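Local coordinates for putative Fe-S biosynthesis protein (Lactobacillus salivarius, PDB 2P2E) that is of unknown function, but belongs to the Fe-S cluster biosynthesis family and is probably involved in iron-sulphur cluster assembly, at residues M89-N94 against S98-T103; D10-L15 against S70-F75; V34-K39 against D57-K62; L26-D31 against M83-N88. One frame throughout, in Å; residues are numbered along the deposited sequence.

Contact 1: M89-N94 against S98-T103; sequences MKISLN and SLLRLT
Met89 to Leu93 run antiparallel to Leu100 to Thr103, the axes of the two short strands 4.4 Å apart at 155°, with Lys90-Thr103 and Ser92-Arg101 as hydrogen-bonded pairs and Ile91-Leu102 and Leu93-Leu100 as non-hydrogen-bonded ones. Each hydrogen-bonded pair closes a two-bond ring; in one, Thr103 N reaches Lys90 O at 2.8 Å, in the other Arg101 N reaches Ser92 O at 2.8 Å. On the face of Ile91, its CG1 meets Leu102 CD1 at 3.9 Å while CG2 lies against Leu100 CD1, so Ile91 packs against two leucines of the neighbouring strand. Leu100 also touches Ala11 of helix 9-19. This is a beta hairpin of the mixed sheet, strand 88-93 turning back into strand 100-104, and Asn94 N to Leu99 O, 2.9 Å, ties it near the turn. On the other face, one water bridges Ser92 OG, Arg101 O and Thr103 OG1, joining both strands. Arg101 stands on this face too: CG is anti to the backbone N (chi1 -176°) and the chain bends at chi3, which brings one guanidinium face under the Asn94 side chain, amide and guanidinium planes 76° apart. Its NH1 makes a salt bridge with Glu109 on strand 108-118. With a leucine in its place, Glu109 would probably be left without its charge partner.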
loop_
_atom_site.group_PDB
_atom_site.type_symbol
_atom_site.label_atom_id
_atom_site.label_comp_id
_atom_site.label_asym_id
_atom_site.label_seq_id
_atom_site.Cartn_x
_atom_site.Cartn_y
_atom_site.Cartn_z
HETATM N N MSE A 89 -6.003 -9.246 5.181
HETATM C CA MSE A 89 -6.055 -9.006 3.757
HETATM C C MSE A 89 -4.978 -9.720 2.991
HETATM O O MSE A 89 -4.076 -10.312 3.565
HETATM C CB MSE A 89 -5.955 -7.525 3.490
HETATM C CG MSE A 89 -7.057 -6.744 4.123
HETATM SE SE MSE A 89 -6.698 -4.867 3.944
HETATM C CE MSE A 89 -5.490 -4.650 5.437
ATOM N N LYS A 90 -5.063 -9.631 1.675
ATOM C CA LYS A 90 -4.105 -10.297 0.827
ATOM C C LYS A 90 -3.760 -9.499 -0.411
ATOM O O LYS A 90 -4.613 -8.852 -1.012
ATOM C CB LYS A 90 -4.670 -11.653 0.421
ATOM C CG LYS A 90 -3.755 -12.541 -0.393
ATOM C CD LYS A 90 -4.437 -13.890 -0.594
ATOM C CE LYS A 90 -3.522 -14.919 -1.226
ATOM N NZ LYS A 90 -4.177 -16.270 -1.342
ATOM N N ILE A 91 -2.488 -9.550 -0.774
ATOM C CA ILE A 91 -1.983 -8.890 -1.960
ATOM C C ILE A 91 -1.466 -10.004 -2.847
ATOM O O ILE A 91 -0.585 -10.762 -2.455
ATOM C CB ILE A 91 -0.842 -7.933 -1.618
ATOM C CG1 ILE A 91 -1.387 -6.800 -0.745
ATOM C CG2 ILE A 91 -0.189 -7.408 -2.896
ATOM C CD1 ILE A 91 -0.346 -5.814 -0.293
ATOM N N SER A 92 -2.043 -10.129 -4.031
ATOM C CA SER A 92 -1.621 -11.165 -4.954
ATOM C C SER A 92 -1.334 -10.520 -6.290
ATOM O O SER A 92 -1.473 -9.303 -6.434
ATOM C CB SER A 92 -2.709 -12.223 -5.111
ATOM O OG SER A 92 -3.837 -11.686 -5.773
ATOM N N LEU A 93 -0.930 -11.333 -7.263
ATOM C CA LEU A 93 -0.622 -10.827 -8.596
ATOM C C LEU A 93 -1.658 -11.291 -9.616
ATOM O O LEU A 93 -1.953 -12.483 -9.725
ATOM C CB LEU A 93 0.768 -11.282 -9.028
ATOM C CG LEU A 93 1.118 -10.932 -10.471
ATOM C CD1 LEU A 93 1.121 -9.407 -10.678
ATOM C CD2 LEU A 93 2.474 -11.520 -10.794
ATOM N N ASN A 94 -2.218 -10.335 -10.350
ATOM C CA ASN A 94 -3.217 -10.640 -11.359
ATOM C C ASN A 94 -2.645 -11.530 -12.444
ATOM O O ASN A 94 -1.498 -11.354 -12.888
ATOM C CB ASN A 94 -3.755 -9.355 -11.993
ATOM C CG ASN A 94 -4.475 -8.481 -10.998
ATOM O OD1 ASN A 94 -5.385 -8.931 -10.309
ATOM N ND2 ASN A 94 -4.074 -7.226 -10.915
ATOM N N SER A 98 -0.278 -7.169 -15.290
ATOM C CA SER A 98 0.851 -7.227 -14.372
ATOM C C SER A 98 0.594 -6.477 -13.077
ATOM O O SER A 98 1.531 -6.189 -12.331
ATOM C CB SER A 98 2.099 -6.655 -15.038
ATOM O OG SER A 98 1.933 -5.279 -15.343
ATOM N N LEU A 99 -0.666 -6.158 -12.803
ATOM C CA LEU A 99 -0.992 -5.426 -11.589
ATOM C C LEU A 99 -1.241 -6.316 -10.382
ATOM O O LEU A 99 -1.462 -7.527 -10.510
ATOM C CB LEU A 99 -2.217 -4.553 -11.823
ATOM C CG LEU A 99 -1.986 -3.277 -12.626
ATOM C CD1 LEU A 99 -3.327 -2.662 -12.987
ATOM C CD2 LEU A 99 -1.166 -2.303 -11.810
ATOM N N LEU A 100 -1.199 -5.709 -9.202
ATOM C CA LEU A 100 -1.447 -6.445 -7.982
ATOM C C LEU A 100 -2.925 -6.389 -7.652
ATOM O O LEU A 100 -3.674 -5.599 -8.226
ATOM C CB LEU A 100 -0.648 -5.860 -6.826
ATOM C CG LEU A 100 0.865 -6.035 -6.898
ATOM C CD1 LEU A 100 1.504 -5.385 -5.692
ATOM C CD2 LEU A 100 1.214 -7.499 -6.943
ATOM N N ARG A 101 -3.337 -7.233 -6.718
ATOM C CA ARG A 101 -4.723 -7.291 -6.298
ATOM C C ARG A 101 -4.782 -7.227 -4.777
ATOM O O ARG A 101 -3.952 -7.811 -4.098
ATOM C CB ARG A 101 -5.347 -8.595 -6.783
ATOM C CG ARG A 101 -6.813 -8.709 -6.486
ATOM C CD ARG A 101 -7.262 -10.154 -6.567
ATOM N NE ARG A 101 -6.923 -10.752 -7.851
ATOM C CZ ARG A 101 -7.436 -10.360 -9.017
ATOM N NH1 ARG A 101 -8.323 -9.362 -9.060
ATOM N NH2 ARG A 101 -7.051 -10.959 -10.146
ATOM N N LEU A 102 -5.761 -6.511 -4.248
ATOM C CA LEU A 102 -5.921 -6.403 -2.811
ATOM C C LEU A 102 -7.273 -6.966 -2.404
ATOM O O LEU A 102 -8.310 -6.396 -2.739
ATOM C CB LEU A 102 -5.835 -4.944 -2.369
ATOM C CG LEU A 102 -6.098 -4.758 -0.867
ATOM C CD1 LEU A 102 -4.933 -5.309 -0.087
ATOM C CD2 LEU A 102 -6.319 -3.293 -0.525
ATOM N N THR A 103 -7.269 -8.084 -1.686
ATOM C CA THR A 103 -8.518 -8.683 -1.244
ATOM C C THR A 103 -8.555 -8.859 0.271
ATOM O O THR A 103 -7.517 -8.917 0.916
ATOM C CB THR A 103 -8.760 -10.063 -1.908
ATOM O OG1 THR A 103 -7.675 -10.943 -1.599
ATOM C CG2 THR A 103 -8.895 -9.913 -3.423
HETATM O O HOH W 1 -5.031 -10.579 -3.256
#

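Contact 2: D10-L15 against S70-F75; sequences DAAKKL and SNIGKF
A type I beta turn from Ser70 to Gly73, in the link between strands 66-70 and 75-77, carries Ile72 up against the flank of helix 9-19. Both branches of Ile72 are used. The short one, CG2, sits on the methyl CB of Ala12 at 3.8 Å, and the long one ends in CD1, which meets Leu15 CD1 at 3.7 Å. Ala12 and Leu15 are three residues apart, hence neighbours along one side of the helix, and Ile72 spans them. With CG1 placed between the backbone N and the carbonyl carbon (chi1 71°), Ile72 sends its long branch toward Leu15 and leaves CG2 for Ala12; the Leu15 and Ile72 side chains cross at about a right angle. The turn itself is braced by Ser70, whose OG accepts from Ile72 N at 3.0 Å, an ST turn, and donates to Gly73 O at 2.6 Å. One hydroxyl therefore holds the backbone at both Ile72 N and Gly73 O. Gly73 adopts a phi of 123°, where a side chain would run into the carbonyl O of Ile72, so a glycine suits this position. Asn71 OD1 accepts from Val7 N, tying the same turn to strand 4-7, and Leu15 is backed by Ile116 on strand 108-118. No hydrogen bond crosses between helix and turn: their meeting is wholly apolar and small, 130 Å² in all, and the polar bonds within the turn are what set the position of Ile72.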
loop_
_atom_site.group_PDB
_atom_site.type_symbol
_atom_site.label_atom_id
_atom_site.label_comp_id
_atom_site.label_asym_id
_atom_site.label_seq_id
_atom_site.Cartn_x
_atom_site.Cartn_y
_atom_site.Cartn_z
ATOM N N ASP A 10 4.593 -14.407 -5.918
ATOM C CA ASP A 10 4.671 -13.596 -7.130
ATOM C C ASP A 10 4.579 -12.107 -6.836
ATOM O O ASP A 10 5.226 -11.300 -7.491
ATOM C CB ASP A 10 3.560 -13.977 -8.096
ATOM C CG ASP A 10 3.686 -15.397 -8.583
ATOM O OD1 ASP A 10 4.790 -15.758 -9.055
ATOM O OD2 ASP A 10 2.683 -16.148 -8.502
ATOM N N ALA A 11 3.764 -11.747 -5.854
ATOM C CA ALA A 11 3.587 -10.350 -5.487
ATOM C C ALA A 11 4.799 -9.797 -4.750
ATOM O O ALA A 11 5.206 -8.662 -4.967
ATOM C CB ALA A 11 2.336 -10.191 -4.633
ATOM N N ALA A 12 5.372 -10.598 -3.865
ATOM C CA ALA A 12 6.538 -10.148 -3.122
ATOM C C ALA A 12 7.678 -9.931 -4.100
ATOM O O ALA A 12 8.396 -8.950 -4.020
ATOM C CB ALA A 12 6.929 -11.181 -2.082
ATOM N N LYS A 13 7.829 -10.853 -5.037
ATOM C CA LYS A 13 8.886 -10.747 -6.026
ATOM C C LYS A 13 8.775 -9.431 -6.780
ATOM O O LYS A 13 9.778 -8.763 -7.003
ATOM C CB LYS A 13 8.813 -11.927 -7.004
ATOM C CG LYS A 13 9.976 -12.012 -8.003
ATOM C CD LYS A 13 11.331 -12.119 -7.294
ATOM C CE LYS A 13 12.476 -12.494 -8.257
ATOM N NZ LYS A 13 12.650 -11.530 -9.404
ATOM N N LYS A 14 7.558 -9.051 -7.155
ATOM C CA LYS A 14 7.341 -7.808 -7.888
ATOM C C LYS A 14 7.596 -6.576 -7.018
ATOM O O LYS A 14 7.741 -5.460 -7.527
ATOM C CB LYS A 14 5.911 -7.754 -8.426
ATOM C CG LYS A 14 5.575 -6.473 -9.177
ATOM C CD LYS A 14 4.066 -6.268 -9.245
ATOM C CE LYS A 14 3.676 -5.053 -10.088
ATOM N NZ LYS A 14 3.972 -5.264 -11.541
ATOM N N LEU A 15 7.638 -6.783 -5.705
ATOM C CA LEU A 15 7.871 -5.701 -4.761
ATOM C C LEU A 15 9.288 -5.734 -4.237
ATOM O O LEU A 15 9.701 -4.852 -3.494
ATOM C CB LEU A 15 6.899 -5.809 -3.587
ATOM C CG LEU A 15 5.462 -5.340 -3.842
ATOM C CD1 LEU A 15 4.541 -5.764 -2.702
ATOM C CD2 LEU A 15 5.460 -3.830 -4.004
ATOM N N SER A 70 3.158 -7.678 7.937
ATOM C CA SER A 70 3.144 -8.496 6.739
ATOM C C SER A 70 4.428 -9.290 6.628
ATOM O O SER A 70 5.430 -8.961 7.260
ATOM C CB SER A 70 2.993 -7.632 5.488
ATOM O OG SER A 70 4.251 -7.405 4.875
ATOM N N ASN A 71 4.385 -10.326 5.798
ATOM C CA ASN A 71 5.528 -11.188 5.581
ATOM C C ASN A 71 6.660 -10.554 4.763
ATOM O O ASN A 71 7.710 -11.165 4.586
ATOM C CB ASN A 71 5.075 -12.503 4.936
ATOM C CG ASN A 71 4.300 -12.295 3.641
ATOM O OD1 ASN A 71 3.291 -11.599 3.613
ATOM N ND2 ASN A 71 4.768 -12.914 2.565
ATOM N N ILE A 72 6.469 -9.345 4.251
ATOM C CA ILE A 72 7.564 -8.719 3.514
ATOM C C ILE A 72 7.989 -7.421 4.170
ATOM O O ILE A 72 8.724 -6.648 3.584
ATOM C CB ILE A 72 7.216 -8.410 2.045
ATOM C CG1 ILE A 72 6.222 -7.259 1.965
ATOM C CG2 ILE A 72 6.664 -9.646 1.374
ATOM C CD1 ILE A 72 6.043 -6.724 0.557
ATOM N N GLY A 73 7.531 -7.196 5.395
ATOM C CA GLY A 73 7.869 -5.977 6.101
ATOM C C GLY A 73 6.611 -5.237 6.510
ATOM O O GLY A 73 5.510 -5.782 6.440
ATOM N N LYS A 74 6.768 -3.991 6.929
ATOM C CA LYS A 74 5.644 -3.181 7.360
ATOM C C LYS A 74 4.992 -2.366 6.264
ATOM O O LYS A 74 5.610 -2.040 5.262
ATOM C CB LYS A 74 6.089 -2.236 8.471
ATOM C CG LYS A 74 6.149 -2.878 9.829
ATOM C CD LYS A 74 6.697 -1.911 10.864
ATOM C CE LYS A 74 6.634 -2.505 12.258
ATOM N NZ LYS A 74 7.373 -3.798 12.337
ATOM N N PHE A 75 3.727 -2.040 6.494
ATOM C CA PHE A 75 2.907 -1.224 5.606
ATOM C C PHE A 75 2.312 -0.148 6.487
ATOM O O PHE A 75 1.641 -0.463 7.466
ATOM C CB PHE A 75 1.753 -2.036 5.039
ATOM C CG PHE A 75 2.080 -2.774 3.788
ATOM C CD1 PHE A 75 2.144 -2.105 2.573
ATOM C CD2 PHE A 75 2.273 -4.156 3.810
ATOM C CE1 PHE A 75 2.395 -2.807 1.386
ATOM C CE2 PHE A 75 2.526 -4.865 2.630
ATOM C CZ PHE A 75 2.584 -4.195 1.422
#

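Contact 3: V34-K39 against D57-K62; sequences VGALSK and DMDYKK
Leu37 turns CG away from its carbonyl carbon (chi1 -73°) and then swings its two methyls (chi2 78°) so that both face Tyr60 on the other loop. Tyr60 answers with chi1 at 65°, CG between the backbone N and the carbonyl carbon. The two side chains then lie side by side and point the same way, which leaves the base of the tyrosine, and not its ring, as the surface for Leu37. CD2 of Leu37 rests on Tyr60 CB at 3.8 Å, and CD1 lies over Tyr60 CA at 3.5 Å, close to the carbonyl of Asp59. Asp59 is the centre of an inverse gamma turn, which bends the chain where Leu37 meets it.

Leu37 begins a 3-10 segment, and the start of that segment is gripped at Gly35 O. This oxygen takes Ser38 N at 3.1 Å and Lys39 NZ at 2.9 Å, from opposite faces of its carbonyl plane, the lysine lying above it and off the lone pairs. Leu37 and Tyr60 both continue onto Leu27 and Val54, on strands 24-30 and 49-55. The contact thus joins two loops beside the sheet through leucine methyls set against the backbone and CB of Asp59-Tyr60, without a hydrogen bond between its segments, while the polar bonds around Leu37 shape its own loop and, from Ala36 N to Asp63, reach the chain just after Lys62.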
loop_
_atom_site.group_PDB
_atom_site.type_symbol
_atom_site.label_atom_id
_atom_site.label_comp_id
_atom_site.label_asym_id
_atom_site.label_seq_id
_atom_site.Cartn_x
_atom_site.Cartn_y
_atom_site.Cartn_z
ATOM N N VAL A 34 -6.099 13.514 1.402
ATOM C CA VAL A 34 -5.705 13.809 2.773
ATOM C C VAL A 34 -4.258 13.337 3.030
ATOM O O VAL A 34 -3.872 12.221 2.661
ATOM C CB VAL A 34 -6.663 13.134 3.786
ATOM C CG1 VAL A 34 -6.312 13.561 5.200
ATOM C CG2 VAL A 34 -8.095 13.509 3.474
ATOM N N GLY A 35 -3.462 14.203 3.652
ATOM C CA GLY A 35 -2.081 13.858 3.952
ATOM C C GLY A 35 -1.093 14.670 3.139
ATOM O O GLY A 35 -1.385 15.052 2.001
ATOM N N ALA A 36 0.073 14.942 3.722
ATOM C CA ALA A 36 1.104 15.713 3.027
ATOM C C ALA A 36 1.549 14.999 1.760
ATOM O O ALA A 36 1.862 15.638 0.754
ATOM C CB ALA A 36 2.309 15.944 3.940
ATOM N N LEU A 37 1.561 13.672 1.802
ATOM C CA LEU A 37 2.002 12.901 0.649
ATOM C C LEU A 37 1.101 13.039 -0.569
ATOM O O LEU A 37 1.546 12.861 -1.704
ATOM C CB LEU A 37 2.199 11.429 1.033
ATOM C CG LEU A 37 3.463 11.249 1.895
ATOM C CD1 LEU A 37 3.199 11.689 3.348
ATOM C CD2 LEU A 37 3.896 9.795 1.858
ATOM N N SER A 38 -0.161 13.366 -0.353
ATOM C CA SER A 38 -1.033 13.560 -1.494
ATOM C C SER A 38 -0.500 14.748 -2.326
ATOM O O SER A 38 -0.704 14.811 -3.540
ATOM C CB SER A 38 -2.447 13.860 -1.020
ATOM O OG SER A 38 -3.251 14.279 -2.103
ATOM N N LYS A 39 0.188 15.685 -1.668
ATOM C CA LYS A 39 0.734 16.868 -2.343
ATOM C C LYS A 39 1.958 16.543 -3.173
ATOM O O LYS A 39 2.498 17.405 -3.885
ATOM C CB LYS A 39 1.095 17.955 -1.323
ATOM C CG LYS A 39 -0.113 18.603 -0.649
ATOM C CD LYS A 39 -0.927 17.598 0.196
ATOM C CE LYS A 39 -2.309 18.177 0.551
ATOM N NZ LYS A 39 -3.081 17.360 1.542
ATOM N N ASP A 57 12.970 9.605 4.934
ATOM C CA ASP A 57 13.178 11.023 5.224
ATOM C C ASP A 57 11.918 11.866 4.999
ATOM O O ASP A 57 11.743 12.915 5.623
ATOM C CB ASP A 57 14.336 11.590 4.384
ATOM C CG ASP A 57 14.209 11.261 2.905
ATOM O OD1 ASP A 57 14.573 10.132 2.516
ATOM O OD2 ASP A 57 13.736 12.125 2.130
HETATM N N MSE A 58 11.042 11.406 4.113
HETATM C CA MSE A 58 9.809 12.124 3.813
HETATM C C MSE A 58 8.839 12.033 4.987
HETATM O O MSE A 58 8.860 11.067 5.749
HETATM C CB MSE A 58 9.195 11.549 2.534
HETATM C CG MSE A 58 10.028 11.864 1.291
HETATM SE SE MSE A 58 9.713 10.723 -0.264
HETATM C CE MSE A 58 11.547 10.072 -0.538
ATOM N N ASP A 59 7.998 13.045 5.148
ATOM C CA ASP A 59 7.053 13.049 6.257
ATOM C C ASP A 59 5.776 12.262 5.995
ATOM O O ASP A 59 4.764 12.811 5.570
ATOM C CB ASP A 59 6.704 14.482 6.639
ATOM C CG ASP A 59 5.702 14.547 7.771
ATOM O OD1 ASP A 59 5.884 13.815 8.778
ATOM O OD2 ASP A 59 4.735 15.337 7.655
ATOM N N TYR A 60 5.840 10.969 6.278
ATOM C CA TYR A 60 4.726 10.068 6.079
ATOM C C TYR A 60 4.224 9.627 7.433
ATOM O O TYR A 60 3.141 9.077 7.558
ATOM C CB TYR A 60 5.207 8.847 5.305
ATOM C CG TYR A 60 6.212 8.021 6.073
ATOM C CD1 TYR A 60 5.798 7.017 6.939
ATOM C CD2 TYR A 60 7.578 8.272 5.964
ATOM C CE1 TYR A 60 6.718 6.272 7.682
ATOM C CE2 TYR A 60 8.511 7.540 6.706
ATOM C CZ TYR A 60 8.074 6.538 7.566
ATOM O OH TYR A 60 8.982 5.803 8.316
ATOM N N LYS A 61 5.033 9.847 8.454
ATOM C CA LYS A 61 4.667 9.438 9.801
ATOM C C LYS A 61 3.383 10.062 10.345
ATOM O O LYS A 61 2.443 9.353 10.696
ATOM C CB LYS A 61 5.817 9.744 10.764
ATOM C CG LYS A 61 7.088 8.970 10.489
ATOM C CD LYS A 61 6.877 7.457 10.655
ATOM C CE LYS A 61 6.445 7.070 12.080
ATOM N NZ LYS A 61 6.204 5.586 12.252
ATOM N N LYS A 62 3.350 11.384 10.427
ATOM C CA LYS A 62 2.189 12.074 10.965
ATOM C C LYS A 62 0.868 11.567 10.397
ATOM O O LYS A 62 -0.093 11.350 11.144
ATOM C CB LYS A 62 2.319 13.575 10.730
ATOM C CG LYS A 62 1.161 14.402 11.280
ATOM C CD LYS A 62 1.531 15.893 11.357
ATOM C CE LYS A 62 0.324 16.794 11.638
ATOM N NZ LYS A 62 -0.613 16.866 10.468
#

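Contact 4: L26-D31 against M83-N88; sequences LLLDFD and MYMDDN
Phe30 and Tyr84 carry this contact with their rings, and Leu28 and Met85 meet beside them. The two ring planes are near parallel, 20° apart, but displaced so much that little of one ring lies over the other, with centroids at 4.5 Å. The CD2-CE2 bond of Tyr84 does the touching: CD2 stands over the rim of one Phe30 face, and Tyr84 CE2 comes to 3.3 Å from Phe30 CE2. Next to them, Leu28 CD2 and the selenomethionine methyl of Met85, CE, reach toward each other tip to tip at 3.8 Å. That meeting follows from the extended chain of Met85, whose CG-SE bond runs on straight (chi2 170°) and whose CE stays anti to CB (chi3 -175°).

In the next shell, Met83 CG lies 3.7 Å above the Tyr84 plane, over the ring centre. Phe49 on strand 49-55 packs edge-to-face with Phe30 and also touches Tyr84 and Met85. Strand 24-30 is held in the sheet by backbone bonds of Leu28 to Tyr76 and of Asp29 to Arg50. Leu28 and Phe30, two apart on it, project on the same face, while Asp29, on the other, forms a salt bridge with Arg50. An alanine at Phe30 would remove the ring that Tyr84 and Phe49 both pack on, and would probably leave a gap and both rings freer to turn. With no hydrogen bond between them, the two segments meet through aromatic and aliphatic surfaces, while polar bonds of the loop, such as those of Asp86 to Asn106 and Ser107, go elsewhere.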
loop_
_atom_site.group_PDB
_atom_site.type_symbol
_atom_site.label_atom_id
_atom_site.label_comp_id
_atom_site.label_asym_id
_atom_site.label_seq_id
_atom_site.Cartn_x
_atom_site.Cartn_y
_atom_site.Cartn_z
ATOM N N LEU A 26 6.924 1.311 2.859
ATOM C CA LEU A 26 5.724 1.057 2.075
ATOM C C LEU A 26 4.474 1.623 2.716
ATOM O O LEU A 26 4.290 1.544 3.932
ATOM C CB LEU A 26 5.535 -0.442 1.872
ATOM C CG LEU A 26 6.548 -1.105 0.949
ATOM C CD1 LEU A 26 6.290 -2.579 0.878
ATOM C CD2 LEU A 26 6.439 -0.494 -0.423
ATOM N N LEU A 27 3.610 2.186 1.882
ATOM C CA LEU A 27 2.375 2.750 2.368
ATOM C C LEU A 27 1.172 2.216 1.611
ATOM O O LEU A 27 1.193 2.101 0.384
ATOM C CB LEU A 27 2.390 4.265 2.229
ATOM C CG LEU A 27 3.587 5.036 2.765
ATOM C CD1 LEU A 27 3.354 6.507 2.467
ATOM C CD2 LEU A 27 3.763 4.807 4.256
ATOM N N LEU A 28 0.130 1.867 2.351
ATOM C CA LEU A 28 -1.109 1.430 1.740
ATOM C C LEU A 28 -1.918 2.710 1.848
ATOM O O LEU A 28 -2.520 3.000 2.879
ATOM C CB LEU A 28 -1.757 0.318 2.548
ATOM C CG LEU A 28 -3.099 -0.151 1.997
ATOM C CD1 LEU A 28 -2.989 -0.532 0.521
ATOM C CD2 LEU A 28 -3.552 -1.334 2.809
ATOM N N ASP A 29 -1.898 3.489 0.779
ATOM C CA ASP A 29 -2.574 4.767 0.755
ATOM C C ASP A 29 -4.019 4.744 0.299
ATOM O O ASP A 29 -4.400 3.981 -0.582
ATOM C CB ASP A 29 -1.770 5.734 -0.125
ATOM C CG ASP A 29 -2.445 7.078 -0.301
ATOM O OD1 ASP A 29 -2.790 7.705 0.723
ATOM O OD2 ASP A 29 -2.621 7.512 -1.462
ATOM N N PHE A 30 -4.827 5.580 0.938
ATOM C CA PHE A 30 -6.217 5.733 0.555
ATOM C C PHE A 30 -6.174 7.090 -0.143
ATOM O O PHE A 30 -6.028 8.134 0.491
ATOM C CB PHE A 30 -7.134 5.774 1.774
ATOM C CG PHE A 30 -8.575 5.615 1.427
ATOM C CD1 PHE A 30 -9.014 4.467 0.770
ATOM C CD2 PHE A 30 -9.489 6.621 1.702
ATOM C CE1 PHE A 30 -10.340 4.324 0.380
ATOM C CE2 PHE A 30 -10.819 6.492 1.319
ATOM C CZ PHE A 30 -11.244 5.338 0.656
ATOM N N ASP A 31 -6.264 7.047 -1.464
ATOM C CA ASP A 31 -6.182 8.224 -2.310
ATOM C C ASP A 31 -7.375 9.143 -2.178
ATOM O O ASP A 31 -8.302 9.057 -2.968
ATOM C CB ASP A 31 -6.043 7.780 -3.759
ATOM C CG ASP A 31 -5.506 8.863 -4.632
ATOM O OD1 ASP A 31 -5.371 9.995 -4.127
ATOM O OD2 ASP A 31 -5.217 8.589 -5.815
HETATM N N MSE A 83 -11.168 1.949 8.310
HETATM C CA MSE A 83 -12.580 1.621 8.157
HETATM C C MSE A 83 -12.885 1.027 6.789
HETATM O O MSE A 83 -13.935 0.407 6.589
HETATM C CB MSE A 83 -13.447 2.865 8.386
HETATM C CG MSE A 83 -13.357 3.928 7.301
HETATM SE SE MSE A 83 -14.532 5.464 7.672
HETATM C CE MSE A 83 -16.235 4.503 7.778
ATOM N N TYR A 84 -11.961 1.208 5.852
ATOM C CA TYR A 84 -12.156 0.687 4.510
ATOM C C TYR A 84 -11.400 -0.609 4.287
ATOM O O TYR A 84 -11.435 -1.185 3.200
ATOM C CB TYR A 84 -11.717 1.718 3.479
ATOM C CG TYR A 84 -12.571 2.944 3.497
ATOM C CD1 TYR A 84 -13.948 2.851 3.334
ATOM C CD2 TYR A 84 -12.012 4.199 3.692
ATOM C CE1 TYR A 84 -14.751 3.983 3.368
ATOM C CE2 TYR A 84 -12.811 5.340 3.725
ATOM C CZ TYR A 84 -14.177 5.227 3.566
ATOM O OH TYR A 84 -14.973 6.349 3.638
HETATM N N MSE A 85 -10.732 -1.083 5.328
HETATM C CA MSE A 85 -9.959 -2.298 5.202
HETATM C C MSE A 85 -10.590 -3.499 5.881
HETATM O O MSE A 85 -11.692 -3.433 6.411
HETATM C CB MSE A 85 -8.550 -2.059 5.749
HETATM C CG MSE A 85 -7.816 -0.921 5.058
HETATM SE SE MSE A 85 -6.165 -0.445 5.977
HETATM C CE MSE A 85 -5.643 1.096 4.897
ATOM N N ASP A 86 -9.850 -4.597 5.853
ATOM C CA ASP A 86 -10.251 -5.872 6.436
ATOM C C ASP A 86 -9.143 -6.255 7.423
ATOM O O ASP A 86 -7.993 -5.835 7.264
ATOM C CB ASP A 86 -10.318 -6.909 5.327
ATOM C CG ASP A 86 -11.428 -7.878 5.510
ATOM O OD1 ASP A 86 -11.390 -8.608 6.525
ATOM O OD2 ASP A 86 -12.330 -7.908 4.636
ATOM N N ASP A 87 -9.472 -7.053 8.430
ATOM C CA ASP A 87 -8.468 -7.456 9.413
ATOM C C ASP A 87 -7.395 -8.363 8.825
ATOM O O ASP A 87 -6.228 -8.302 9.207
ATOM C CB ASP A 87 -9.143 -8.149 10.595
ATOM C CG ASP A 87 -9.985 -7.196 11.412
ATOM O OD1 ASP A 87 -9.416 -6.241 11.996
ATOM O OD2 ASP A 87 -11.215 -7.389 11.471
ATOM N N ASN A 88 -7.795 -9.204 7.888
ATOM C CA ASN A 88 -6.855 -10.102 7.264
ATOM C C ASN A 88 -6.974 -9.922 5.772
ATOM O O ASN A 88 -7.933 -10.389 5.163
ATOM C CB ASN A 88 -7.185 -11.536 7.637
ATOM C CG ASN A 88 -6.007 -12.464 7.453
ATOM O OD1 ASN A 88 -4.929 -12.231 8.005
ATOM N ND2 ASN A 88 -6.201 -13.523 6.679
#

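Overall arrangement
All four contacts form a connected run, in the order 1, 2, 4, 3. Contacts 1 and 2, centres 11 Å apart, touch where Ala11 of helix 9-19 meets Ile91 and Leu100, and Lys14 reaches Ser98. Contact 2 meets contact 4 through Phe75 and Leu26, and contact 4 meets contact 3 through Leu27 and Leu37. Contacts 1 and 3 lie on opposite sides of the chain's centre, 24 Å between centres. In sequence, contact 3 is nested inside the loops closed by contacts 2 and 4, which themselves cross; contact 1 follows last, adjoining contact 4. Helix, loops and hairpin are thus gathered round one mixed sheet, drawing residues far apart in sequence into one compact unit.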